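Long-range contact in berberine bridge enzyme-like 28 (Arabidopsis thaliana, PDB 5D79), which binds FAD as a flavoprotein oxidoreductase of the berberine bridge enzyme-like family and is involved in adaptation to salt stress: residues Tyr157-Ala168 and Met334-Trp342. Numbering follows the deposited sequence.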
loop_
_atom_site.group_PDB
_atom_site.type_symbol
_atom_site.label_atom_id
_atom_site.label_comp_id
_atom_site.label_asym_id
_atom_site.label_seq_id
_atom_site.Cartn_x
_atom_site.Cartn_y
_atom_site.Cartn_z
ATOM N N TYR A 157 -0.446 -10.561 10.676
ATOM C CA TYR A 157 0.674 -11.481 10.600
ATOM C C TYR A 157 0.899 -12.182 11.932
ATOM O O TYR A 157 1.076 -13.405 11.989
ATOM C CB TYR A 157 1.939 -10.734 10.187
ATOM C CG TYR A 157 1.944 -10.320 8.747
ATOM C CD1 TYR A 157 1.079 -10.906 7.838
ATOM C CD2 TYR A 157 2.818 -9.340 8.284
ATOM C CE1 TYR A 157 1.087 -10.525 6.502
ATOM C CE2 TYR A 157 2.837 -8.960 6.948
ATOM C CZ TYR A 157 1.971 -9.561 6.070
ATOM O OH TYR A 157 1.972 -9.201 4.752
ATOM N N TYR A 158 0.879 -11.395 13.002
ATOM C CA TYR A 158 1.171 -11.893 14.339
ATOM C C TYR A 158 0.146 -12.922 14.768
ATOM O O TYR A 158 0.483 -13.940 15.361
ATOM C CB TYR A 158 1.208 -10.740 15.339
ATOM C CG TYR A 158 1.589 -11.148 16.733
ATOM C CD1 TYR A 158 2.895 -11.535 17.035
ATOM C CD2 TYR A 158 0.652 -11.131 17.761
ATOM C CE1 TYR A 158 3.251 -11.897 18.325
ATOM C CE2 TYR A 158 0.999 -11.489 19.051
ATOM C CZ TYR A 158 2.296 -11.871 19.328
ATOM O OH TYR A 158 2.630 -12.228 20.614
ATOM N N GLU A 159 -1.112 -12.652 14.449
ATOM C CA GLU A 159 -2.205 -13.520 14.863
ATOM C C GLU A 159 -2.089 -14.884 14.165
ATOM O O GLU A 159 -2.160 -15.936 14.804
ATOM C CB GLU A 159 -3.540 -12.818 14.573
ATOM C CG GLU A 159 -4.790 -13.507 15.101
ATOM C CD GLU A 159 -4.784 -13.762 16.603
ATOM O OE1 GLU A 159 -4.243 -12.932 17.391
ATOM O OE2 GLU A 159 -5.343 -14.819 16.980
ATOM N N ILE A 160 -1.880 -14.844 12.854
ATOM C CA ILE A 160 -1.571 -16.030 12.068
ATOM C C ILE A 160 -0.319 -16.763 12.562
ATOM O O ILE A 160 -0.390 -17.920 12.970
ATOM C CB ILE A 160 -1.356 -15.669 10.604
ATOM C CG1 ILE A 160 -2.594 -14.972 10.040
ATOM C CG2 ILE A 160 -1.012 -16.912 9.816
ATOM C CD1 ILE A 160 -2.387 -14.380 8.664
ATOM N N GLY A 161 0.821 -16.080 12.531
ATOM C CA GLY A 161 2.100 -16.710 12.789
ATOM C C GLY A 161 2.264 -17.333 14.158
ATOM O O GLY A 161 2.949 -18.344 14.294
ATOM N N LYS A 162 1.645 -16.731 15.174
ATOM C CA LYS A 162 1.679 -17.252 16.548
ATOM C C LYS A 162 0.792 -18.488 16.731
ATOM O O LYS A 162 0.978 -19.243 17.682
ATOM C CB LYS A 162 1.240 -16.174 17.539
ATOM C CG LYS A 162 2.221 -15.051 17.709
ATOM C CD LYS A 162 3.298 -15.438 18.687
ATOM C CE LYS A 162 2.715 -15.667 20.077
ATOM N NZ LYS A 162 3.768 -16.028 21.057
ATOM N N THR A 163 -0.163 -18.674 15.814
ATOM C CA THR A 163 -1.169 -19.743 15.879
ATOM C C THR A 163 -0.797 -20.976 15.063
ATOM O O THR A 163 -0.980 -22.104 15.508
ATOM C CB THR A 163 -2.548 -19.256 15.375
ATOM O OG1 THR A 163 -2.921 -18.043 16.044
ATOM C CG2 THR A 163 -3.610 -20.323 15.614
ATOM N N THR A 164 -0.303 -20.748 13.853
ATOM C CA THR A 164 0.091 -21.836 12.971
ATOM C C THR A 164 1.279 -21.432 12.138
ATOM O O THR A 164 1.410 -20.272 11.779
ATOM C CB THR A 164 -1.032 -22.257 12.027
ATOM O OG1 THR A 164 -0.567 -23.331 11.201
ATOM C CG2 THR A 164 -1.469 -21.089 11.144
ATOM N N LYS A 165 2.141 -22.396 11.833
ATOM C CA LYS A 165 3.302 -22.148 10.989
ATOM C C LYS A 165 3.058 -22.545 9.518
ATOM O O LYS A 165 3.904 -22.309 8.649
ATOM C CB LYS A 165 4.513 -22.898 11.547
ATOM C CG LYS A 165 4.773 -22.631 13.011
ATOM C CD LYS A 165 5.115 -21.161 13.263
ATOM C CE LYS A 165 5.335 -20.883 14.744
ATOM N NZ LYS A 165 5.350 -19.429 15.058
ATOM N N SER A 166 1.906 -23.140 9.233
ATOM C CA SER A 166 1.643 -23.641 7.889
ATOM C C SER A 166 0.646 -22.775 7.099
ATOM O O SER A 166 0.203 -23.163 6.020
ATOM C CB SER A 166 1.144 -25.091 7.960
ATOM O OG SER A 166 -0.074 -25.189 8.679
ATOM N N LEU A 167 0.295 -21.608 7.628
ATOM C CA LEU A 167 -0.572 -20.682 6.909
ATOM C C LEU A 167 0.024 -19.288 6.883
ATOM O O LEU A 167 0.853 -18.938 7.722
ATOM C CB LEU A 167 -1.965 -20.625 7.533
ATOM C CG LEU A 167 -2.889 -21.838 7.430
ATOM C CD1 LEU A 167 -4.263 -21.479 7.984
ATOM C CD2 LEU A 167 -2.986 -22.328 6.009
ATOM N N ALA A 168 -0.412 -18.499 5.911
ATOM C CA ALA A 168 0.091 -17.148 5.716
ATOM C C ALA A 168 -0.982 -16.276 5.082
ATOM O O ALA A 168 -2.088 -16.732 4.795
ATOM C CB ALA A 168 1.350 -17.161 4.837
ATOM N N MET A 334 13.943 -20.637 7.524
ATOM C CA MET A 334 13.169 -20.184 8.680
ATOM C C MET A 334 11.689 -20.375 8.372
ATOM O O MET A 334 11.347 -20.858 7.294
ATOM C CB MET A 334 13.466 -18.715 9.009
ATOM C CG MET A 334 13.105 -17.743 7.882
ATOM S SD MET A 334 13.573 -16.042 8.231
ATOM C CE MET A 334 15.333 -16.204 8.410
ATOM N N SER A 335 10.814 -20.003 9.306
ATOM C CA SER A 335 9.372 -20.072 9.053
ATOM C C SER A 335 8.924 -18.850 8.241
ATOM O O SER A 335 9.658 -17.878 8.126
ATOM C CB SER A 335 8.599 -20.167 10.367
ATOM O OG SER A 335 8.682 -18.949 11.082
ATOM N N TRP A 336 7.729 -18.896 7.665
ATOM C CA TRP A 336 7.272 -17.746 6.902
ATOM C C TRP A 336 7.104 -16.540 7.819
ATOM O O TRP A 336 7.489 -15.430 7.468
ATOM C CB TRP A 336 5.964 -18.044 6.159
ATOM C CG TRP A 336 5.296 -16.798 5.711
ATOM C CD1 TRP A 336 5.563 -16.072 4.580
ATOM C CD2 TRP A 336 4.263 -16.093 6.410
ATOM N NE1 TRP A 336 4.756 -14.960 4.534
ATOM C CE2 TRP A 336 3.952 -14.945 5.646
ATOM C CE3 TRP A 336 3.573 -16.318 7.616
ATOM C CZ2 TRP A 336 2.975 -14.030 6.041
ATOM C CZ3 TRP A 336 2.607 -15.406 8.005
ATOM C CH2 TRP A 336 2.316 -14.274 7.221
ATOM N N ILE A 337 6.551 -16.753 9.003
ATOM C CA ILE A 337 6.341 -15.639 9.900
ATOM C C ILE A 337 7.695 -15.039 10.305
ATOM O O ILE A 337 7.806 -13.833 10.516
ATOM C CB ILE A 337 5.512 -16.050 11.159
ATOM C CG1 ILE A 337 5.172 -14.815 12.006
ATOM C CG2 ILE A 337 6.231 -17.112 12.004
ATOM C CD1 ILE A 337 4.378 -13.763 11.240
ATOM N N GLU A 338 8.732 -15.863 10.394
ATOM C CA GLU A 338 10.049 -15.331 10.714
ATOM C C GLU A 338 10.597 -14.529 9.528
ATOM O O GLU A 338 11.346 -13.563 9.711
ATOM C CB GLU A 338 11.001 -16.458 11.120
ATOM C CG GLU A 338 10.760 -16.953 12.545
ATOM C CD GLU A 338 11.661 -18.111 12.947
ATOM O OE1 GLU A 338 11.981 -18.962 12.090
ATOM O OE2 GLU A 338 12.050 -18.170 14.129
ATOM N N SER A 339 10.198 -14.912 8.316
ATOM C CA SER A 339 10.629 -14.210 7.106
ATOM C C SER A 339 9.979 -12.822 7.020
ATOM O O SER A 339 10.525 -11.912 6.398
ATOM C CB SER A 339 10.305 -15.027 5.857
ATOM O OG SER A 339 8.947 -14.883 5.491
ATOM N N VAL A 340 8.817 -12.674 7.650
ATOM C CA VAL A 340 8.164 -11.373 7.786
ATOM C C VAL A 340 9.036 -10.404 8.606
ATOM O O VAL A 340 9.249 -9.258 8.216
ATOM C CB VAL A 340 6.757 -11.515 8.449
ATOM C CG1 VAL A 340 6.175 -10.158 8.791
ATOM C CG2 VAL A 340 5.802 -12.303 7.553
ATOM N N LEU A 341 9.540 -10.861 9.744
ATOM C CA LEU A 341 10.445 -10.039 10.536
ATOM C C LEU A 341 11.696 -9.744 9.727
ATOM O O LEU A 341 12.273 -8.666 9.806
ATOM C CB LEU A 341 10.829 -10.731 11.851
ATOM C CG LEU A 341 9.921 -10.610 13.074
ATOM C CD1 LEU A 341 8.626 -11.328 12.832
ATOM C CD2 LEU A 341 10.607 -11.199 14.276
ATOM N N TRP A 342 12.114 -10.731 8.951
ATOM C CA TRP A 342 13.325 -10.615 8.172
ATOM C C TRP A 342 13.183 -9.463 7.195
ATOM O O TRP A 342 13.986 -8.539 7.185
ATOM C CB TRP A 342 13.595 -11.927 7.443
ATOM C CG TRP A 342 14.978 -12.093 6.897
ATOM C CD1 TRP A 342 16.091 -12.547 7.569
ATOM C CD2 TRP A 342 15.393 -11.846 5.557
ATOM N NE1 TRP A 342 17.169 -12.581 6.719
ATOM C CE2 TRP A 342 16.767 -12.159 5.479
ATOM C CE3 TRP A 342 14.738 -11.385 4.411
ATOM C CZ2 TRP A 342 17.495 -12.023 4.297
ATOM C CZ3 TRP A 342 15.464 -11.249 3.238
ATOM C CH2 TRP A 342 16.826 -11.569 3.190
HETATM O O HOH W 1 5.926 -21.363 7.665
HETATM O O HOH W 2 8.364 -18.933 13.640
#
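The indole of Trp336 is sandwiched. Ala168 CB sits over the centre of its six-membered ring, 3.4 Å from the centroid, a CH-pi contact. On the opposite face lies Val340 CG2, from the next turn of the same helix, offset toward the rim. The edge of Trp336 is turned to the face of Tyr157 in an offset edge-to-face pair with planes at 89°; Trp336 CH2 comes to 3.6 Å from Tyr157 CD1. Val340 CG1 comes to 3.5 Å from Tyr157 CD2, while Val340 CG2 lies farther out over one face of that ring. The Tyr157 hydroxyl is hydrogen-bonded to Gly172 O.

Beside the rings, helices 157-163 and 336-342 run roughly antiparallel, their axes 141° apart. Ile337 packs on Gly161, its CG1 3.7 Å from Gly161 CA. With CG1 anti to the backbone N (chi1 -174°), the branch leans on Gly161, and Ile337 CD1 ends 3.4 Å from Tyr157 O.

Lys165 and Ser335 make side-chain bonds within their own segments. Lys165 bends back at chi2, and its NZ donates to Gly161 O at 2.7 Å. Ser335 and Glu338 form a capping box at the start of helix 336-343.

The contact ties the FAD-binding PCMH-type region to the helix that follows edge strand 331-334 of the seven-stranded sheet. Its interior is apolar and aromatic. Close fit and ring packing therefore hold the two helices together, with Gly161, bare of a side chain, leaving room for Ile337.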